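Local coordinates for mirolysin (Tannerella forsythia, PDB 6R7V), which probably cleaves proteins as a zinc-dependent metallopeptidase of the pappalysin family, here in its latent, cysteine-switch zymogen form, at residues P198-T204 with T270-N276; N98-E102 with R285-L289. The protein carries 1 engineered substitution. All blocks are in the same frame, centred on the assembly; numbering follows the deposited sequence.

Interaction 1: P198-T204 with T270-N276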
loop_
_atom_site.group_PDB
_atom_site.type_symbol
_atom_site.label_atom_id
_atom_site.label_comp_id
_atom_site.label_asym_id
_atom_site.label_seq_id
_atom_site.Cartn_x
_atom_site.Cartn_y
_atom_site.Cartn_z
ATOM N N PRO A 198 -12.597 12.115 -6.536
ATOM C CA PRO A 198 -12.012 11.252 -7.572
ATOM C C PRO A 198 -11.178 10.070 -7.032
ATOM O O PRO A 198 -10.435 9.450 -7.801
ATOM C CB PRO A 198 -11.144 12.239 -8.354
ATOM C CG PRO A 198 -10.609 13.146 -7.286
ATOM C CD PRO A 198 -11.727 13.283 -6.269
ATOM N N TYR A 199 -11.285 9.758 -5.748
ATOM C CA TYR A 199 -10.560 8.633 -5.163
ATOM C C TYR A 199 -11.596 7.609 -4.733
ATOM O O TYR A 199 -11.817 7.351 -3.547
ATOM C CB TYR A 199 -9.619 9.099 -4.019
ATOM C CG TYR A 199 -8.732 10.245 -4.450
ATOM C CD1 TYR A 199 -7.665 10.038 -5.317
ATOM C CD2 TYR A 199 -8.977 11.543 -4.012
ATOM C CE1 TYR A 199 -6.868 11.089 -5.745
ATOM C CE2 TYR A 199 -8.173 12.606 -4.422
ATOM C CZ TYR A 199 -7.119 12.373 -5.289
ATOM O OH TYR A 199 -6.313 13.412 -5.693
ATOM N N ASP A 200 -12.299 7.070 -5.740
ATOM C CA ASP A 200 -13.451 6.191 -5.548
ATOM C C ASP A 200 -13.326 4.863 -6.292
ATOM O O ASP A 200 -14.339 4.210 -6.517
ATOM C CB ASP A 200 -14.747 6.900 -5.979
ATOM C CG ASP A 200 -14.767 7.333 -7.436
ATOM O OD1 ASP A 200 -13.669 7.403 -8.067
ATOM O OD2 ASP A 200 -15.856 7.678 -7.929
ATOM N N LYS A 201 -12.089 4.443 -6.661
ATOM C CA LYS A 201 -11.920 3.147 -7.319
ATOM C C LYS A 201 -11.032 2.218 -6.490
ATOM O O LYS A 201 -10.602 1.176 -7.001
ATOM C CB LYS A 201 -11.375 3.287 -8.759
ATOM C CG LYS A 201 -12.201 4.197 -9.672
ATOM C CD LYS A 201 -13.560 3.579 -9.922
ATOM C CE LYS A 201 -14.468 4.416 -10.800
ATOM N NZ LYS A 201 -15.756 3.712 -10.956
ATOM N N GLY A 202 -10.825 2.560 -5.209
ATOM C CA GLY A 202 -10.066 1.718 -4.291
ATOM C C GLY A 202 -8.571 1.753 -4.486
ATOM O O GLY A 202 -7.866 0.901 -3.914
ATOM N N ARG A 203 -8.051 2.760 -5.229
ATOM C CA ARG A 203 -6.603 2.780 -5.460
ATOM C C ARG A 203 -5.813 3.412 -4.318
ATOM O O ARG A 203 -4.597 3.271 -4.294
ATOM C CB ARG A 203 -6.237 3.449 -6.800
ATOM C CG ARG A 203 -6.106 2.453 -7.935
ATOM C CD ARG A 203 -7.400 1.717 -8.272
ATOM N NE ARG A 203 -7.135 0.643 -9.233
ATOM C CZ ARG A 203 -7.288 0.772 -10.544
ATOM N NH1 ARG A 203 -7.672 1.935 -11.067
ATOM N NH2 ARG A 203 -7.013 -0.245 -11.352
ATOM N N THR A 204 -6.441 4.121 -3.391
ATOM C CA THR A 204 -5.708 4.627 -2.227
ATOM C C THR A 204 -5.126 3.410 -1.485
ATOM O O THR A 204 -3.946 3.402 -1.104
ATOM C CB THR A 204 -6.592 5.511 -1.333
ATOM O OG1 THR A 204 -7.053 6.613 -2.124
ATOM C CG2 THR A 204 -5.840 6.041 -0.133
ATOM N N THR A 270 -1.753 10.329 -8.947
ATOM C CA THR A 270 -2.848 10.577 -9.870
ATOM C C THR A 270 -4.205 10.037 -9.361
ATOM O O THR A 270 -4.249 9.246 -8.402
ATOM C CB THR A 270 -2.497 9.983 -11.226
ATOM O OG1 THR A 270 -1.985 8.680 -11.030
ATOM C CG2 THR A 270 -1.462 10.829 -11.963
ATOM N N TYR A 271 -5.302 10.460 -10.009
ATOM C CA TYR A 271 -6.653 9.998 -9.688
ATOM C C TYR A 271 -6.776 8.503 -9.839
ATOM O O TYR A 271 -6.155 7.933 -10.727
ATOM C CB TYR A 271 -7.681 10.627 -10.619
ATOM C CG TYR A 271 -7.977 12.093 -10.445
ATOM C CD1 TYR A 271 -7.595 12.776 -9.288
ATOM C CD2 TYR A 271 -8.703 12.782 -11.400
ATOM C CE1 TYR A 271 -7.914 14.127 -9.109
ATOM C CE2 TYR A 271 -9.045 14.117 -11.224
ATOM C CZ TYR A 271 -8.638 14.790 -10.084
ATOM O OH TYR A 271 -8.972 16.125 -9.962
ATOM N N ASP A 272 -7.619 7.871 -9.018
ATOM C CA ASP A 272 -7.780 6.433 -9.099
ATOM C C ASP A 272 -8.092 5.874 -10.484
ATOM O O ASP A 272 -7.563 4.812 -10.850
ATOM C CB ASP A 272 -8.930 6.009 -8.210
ATOM C CG ASP A 272 -8.700 6.044 -6.714
ATOM O OD1 ASP A 272 -7.781 6.761 -6.261
ATOM O OD2 ASP A 272 -9.453 5.383 -6.001
ATOM N N ALA A 273 -9.000 6.526 -11.226
ATOM C CA ALA A 273 -9.412 6.025 -12.535
ATOM C C ALA A 273 -8.330 6.196 -13.609
ATOM O O ALA A 273 -8.484 5.628 -14.698
ATOM C CB ALA A 273 -10.702 6.697 -12.976
ATOM N N CYS A 274 -7.264 6.940 -13.308
ATOM C CA CYS A 274 -6.239 7.110 -14.325
ATOM C C CYS A 274 -4.987 6.256 -14.004
ATOM O O CYS A 274 -4.047 6.251 -14.789
ATOM C CB CYS A 274 -5.937 8.588 -14.526
ATOM S SG CYS A 274 -7.422 9.546 -14.945
ATOM N N MET A 275 -5.033 5.433 -12.935
ATOM C CA MET A 275 -4.003 4.461 -12.613
ATOM C C MET A 275 -4.358 3.105 -13.169
ATOM O O MET A 275 -5.537 2.731 -13.203
ATOM C CB MET A 275 -3.840 4.308 -11.112
ATOM C CG MET A 275 -3.375 5.542 -10.453
ATOM S SD MET A 275 -3.311 5.298 -8.656
ATOM C CE MET A 275 -2.063 6.571 -8.284
ATOM N N ASN A 276 -3.350 2.310 -13.531
ATOM C CA ASN A 276 -3.699 1.000 -14.069
ATOM C C ASN A 276 -2.527 0.004 -14.139
ATOM O O ASN A 276 -2.711 -1.059 -14.735
ATOM C CB ASN A 276 -4.360 1.125 -15.468
ATOM C CG ASN A 276 -3.562 2.031 -16.364
ATOM O OD1 ASN A 276 -2.382 1.786 -16.601
ATOM N ND2 ASN A 276 -4.172 3.125 -16.843
HETATM O O HOH W 1 -10.606 8.755 -10.432
HETATM O O HOH W 2 -9.109 5.314 -3.350
#

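Interaction 2: N98-E102 with R285-L289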
loop_
_atom_site.group_PDB
_atom_site.type_symbol
_atom_site.label_atom_id
_atom_site.label_comp_id
_atom_site.label_asym_id
_atom_site.label_seq_id
_atom_site.Cartn_x
_atom_site.Cartn_y
_atom_site.Cartn_z
ATOM N N ASN A 98 2.276 -8.574 -13.029
ATOM C CA ASN A 98 1.237 -9.380 -12.403
ATOM C C ASN A 98 1.865 -9.845 -11.104
ATOM O O ASN A 98 2.739 -10.701 -11.153
ATOM C CB ASN A 98 0.909 -10.547 -13.330
ATOM C CG ASN A 98 -0.071 -11.525 -12.762
ATOM O OD1 ASN A 98 -0.380 -11.521 -11.561
ATOM N ND2 ASN A 98 -0.564 -12.392 -13.646
ATOM N N ALA A 99 1.476 -9.254 -9.962
ATOM C CA ALA A 99 2.167 -9.569 -8.714
ATOM C C ALA A 99 1.899 -10.954 -8.230
ATOM O O ALA A 99 2.655 -11.450 -7.406
ATOM C CB ALA A 99 1.777 -8.575 -7.622
ATOM N N ASN A 100 0.797 -11.587 -8.673
ATOM C CA ASN A 100 0.457 -12.936 -8.228
ATOM C C ASN A 100 0.403 -12.983 -6.688
ATOM O O ASN A 100 0.921 -13.896 -6.017
ATOM C CB ASN A 100 1.406 -13.972 -8.834
ATOM C CG ASN A 100 1.030 -15.412 -8.554
ATOM O OD1 ASN A 100 -0.137 -15.735 -8.314
ATOM N ND2 ASN A 100 2.023 -16.285 -8.554
ATOM N N ILE A 101 -0.242 -11.947 -6.125
ATOM C CA ILE A 101 -0.529 -11.817 -4.707
ATOM C C ILE A 101 -2.045 -11.728 -4.586
ATOM O O ILE A 101 -2.668 -10.894 -5.255
ATOM C CB ILE A 101 0.181 -10.566 -4.114
ATOM C CG1 ILE A 101 1.701 -10.698 -4.214
ATOM C CG2 ILE A 101 -0.235 -10.363 -2.648
ATOM C CD1 ILE A 101 2.503 -9.412 -3.794
ATOM N N GLU A 102 -2.617 -12.563 -3.711
ATOM C CA GLU A 102 -4.045 -12.608 -3.380
ATOM C C GLU A 102 -4.309 -12.097 -1.990
ATOM O O GLU A 102 -3.496 -12.334 -1.098
ATOM C CB GLU A 102 -4.551 -14.069 -3.376
ATOM C CG GLU A 102 -4.787 -14.740 -4.691
ATOM C CD GLU A 102 -5.100 -16.220 -4.533
ATOM O OE1 GLU A 102 -5.249 -16.721 -3.395
ATOM O OE2 GLU A 102 -5.109 -16.896 -5.569
ATOM N N ARG A 285 10.098 -6.605 -6.367
ATOM C CA ARG A 285 10.424 -6.072 -5.064
ATOM C C ARG A 285 9.383 -6.523 -4.032
ATOM O O ARG A 285 9.751 -6.915 -2.921
ATOM C CB ARG A 285 10.511 -4.546 -5.138
ATOM C CG ARG A 285 10.643 -3.864 -3.798
ATOM C CD ARG A 285 11.891 -4.250 -3.042
ATOM N NE ARG A 285 13.060 -3.612 -3.603
ATOM C CZ ARG A 285 13.741 -2.643 -3.008
ATOM N NH1 ARG A 285 13.432 -2.262 -1.777
ATOM N NH2 ARG A 285 14.772 -2.093 -3.611
ATOM N N MET A 286 8.098 -6.449 -4.378
ATOM C CA MET A 286 7.039 -6.835 -3.428
ATOM C C MET A 286 7.106 -8.322 -3.091
ATOM O O MET A 286 7.039 -8.703 -1.915
ATOM C CB MET A 286 5.667 -6.484 -4.037
ATOM C CG MET A 286 5.485 -4.969 -4.171
ATOM S SD MET A 286 3.749 -4.520 -4.505
ATOM C CE MET A 286 3.628 -5.039 -6.255
ATOM N N ARG A 287 7.314 -9.173 -4.101
ATOM C CA ARG A 287 7.327 -10.601 -3.832
ATOM C C ARG A 287 8.546 -11.055 -3.033
ATOM O O ARG A 287 8.491 -12.067 -2.318
ATOM C CB ARG A 287 7.290 -11.389 -5.136
ATOM C CG ARG A 287 5.955 -11.199 -5.884
ATOM C CD ARG A 287 5.964 -12.011 -7.176
ATOM N NE ARG A 287 6.129 -13.451 -6.947
ATOM C CZ ARG A 287 5.161 -14.268 -6.535
ATOM N NH1 ARG A 287 3.923 -13.807 -6.338
ATOM N NH2 ARG A 287 5.418 -15.558 -6.324
ATOM N N SER A 288 9.638 -10.282 -3.152
ATOM C CA SER A 288 10.891 -10.616 -2.464
ATOM C C SER A 288 10.729 -10.648 -0.938
ATOM O O SER A 288 11.484 -11.370 -0.267
ATOM C CB SER A 288 12.002 -9.646 -2.860
ATOM O OG SER A 288 11.854 -8.369 -2.263
ATOM N N LEU A 289 9.735 -9.942 -0.398
ATOM C CA LEU A 289 9.493 -9.922 1.062
ATOM C C LEU A 289 8.997 -11.256 1.569
ATOM O O LEU A 289 8.991 -11.475 2.780
ATOM C CB LEU A 289 8.470 -8.841 1.417
ATOM C CG LEU A 289 8.830 -7.413 1.038
ATOM C CD1 LEU A 289 7.669 -6.501 1.286
ATOM C CD2 LEU A 289 10.023 -6.891 1.836
#

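Interaction 1: P198-T204 with T270-N276
The carboxylate of Asp272 reaches the loop that leads into helix 203-212, the zinc-binding helix of this metzincin, which carries His207 and His211. Its OD2 accepts two backbone bonds. Lys201 N lies 2.9 Å from Asp272 OD2, on the anti side and close to the carboxylate plane. Arg203 N lies 3.1 Å from the same OD2 but comes from above that plane. A water that accepts from Thr204 N also lies 2.7 Å from Asp272 OD2 and probably donates to it. The negative group thus sits at the helix start, next to the N-cap residue Gly202, where it would probably be stabilised by the helix dipole. The other oxygen, OD1, lies at the edge of the Tyr199 ring, 3.4 Å from Tyr199 CD1.

Pro198 follows a cis peptide bond. Its CB stands over the centre of the Tyr271 ring in a CH-pi contact, 3.6 Å from the centroid. The Tyr271 edge is turned toward the face of Tyr199 in an offset T-shaped pair, planes at 83°. A second water links Pro198 O to Ala273 N.

The Arg203 side chain slides past Met275 in the opposite direction, with Arg203 CB 3.9 Å from Met275 SD. The chain then bends at chi2 (63°) and carries NH1 to Asp272 O, a weak bond of 2.9 Å. Asp77 and Asp84, elsewhere in the chain, form salt bridges with Arg203 NE and NH2. Arg4, two residues before the zinc ligand Cys6 of the cysteine switch, forms a salt bridge through its NH2 with Asp272 OD1.

Interaction 2: N98-E102 with R285-L289
The backbones come closest at Ala99 and Arg287, CA to CA 7.2 Å, where the loop entering strand 101-105 passes the C-terminal end of helix 280-288. The contact sets this helix of the metallopeptidase domain beside the mixed sheet, in which strand 101-105 runs parallel to strand 45-55. Arg287 provides the polar link. Its chain leaves the helix extended and bends at chi3 (60°), which carries the guanidinium over to the loop. Arg287 NH1 donates to Ala99 O at 2.9 Å, with an N-H...O angle of 150°. The same NH1 makes a weak bond to Asn100 O, which lies in the guanidinium plane. NH2 is held by Pro41 O and Ser43 O, so backbone carbonyls from two loops fix the rotation of the group. The Asn100 amide lies nearly parallel to the guanidinium, planes 6° apart. Its OD1 is bonded to Thr44, on the same neighbouring loop.

Beside this polar patch the contact is apolar and looser. Ile101 points toward the helix and also rests on Ile45 and Ile47 of strand 45-55; its CD1 comes to 4.3 Å from Met286 CB. Met286 bends back at its end, and its CE meets Ala99 CB at 4.2 Å.

In the fold
From the N terminus, the chain passes the zinc ligand Cys6 and strand 45-55 before it reaches residues 98-102. They meet residues 285-289, so interaction 2 closes a loop of 182 residues. That loop holds most of the mixed sheet and the zinc-binding helix. Interaction 1 is nested inside it and closes a shorter loop of 65 residues, which includes the zinc-ligand histidines and both calcium sites. Interaction 1 ties the start of helix 203-212 to the loop after strand 269-270. Interaction 2 ties helix 280-288 to the sheet. Their centres are 21 Å apart and they do not touch.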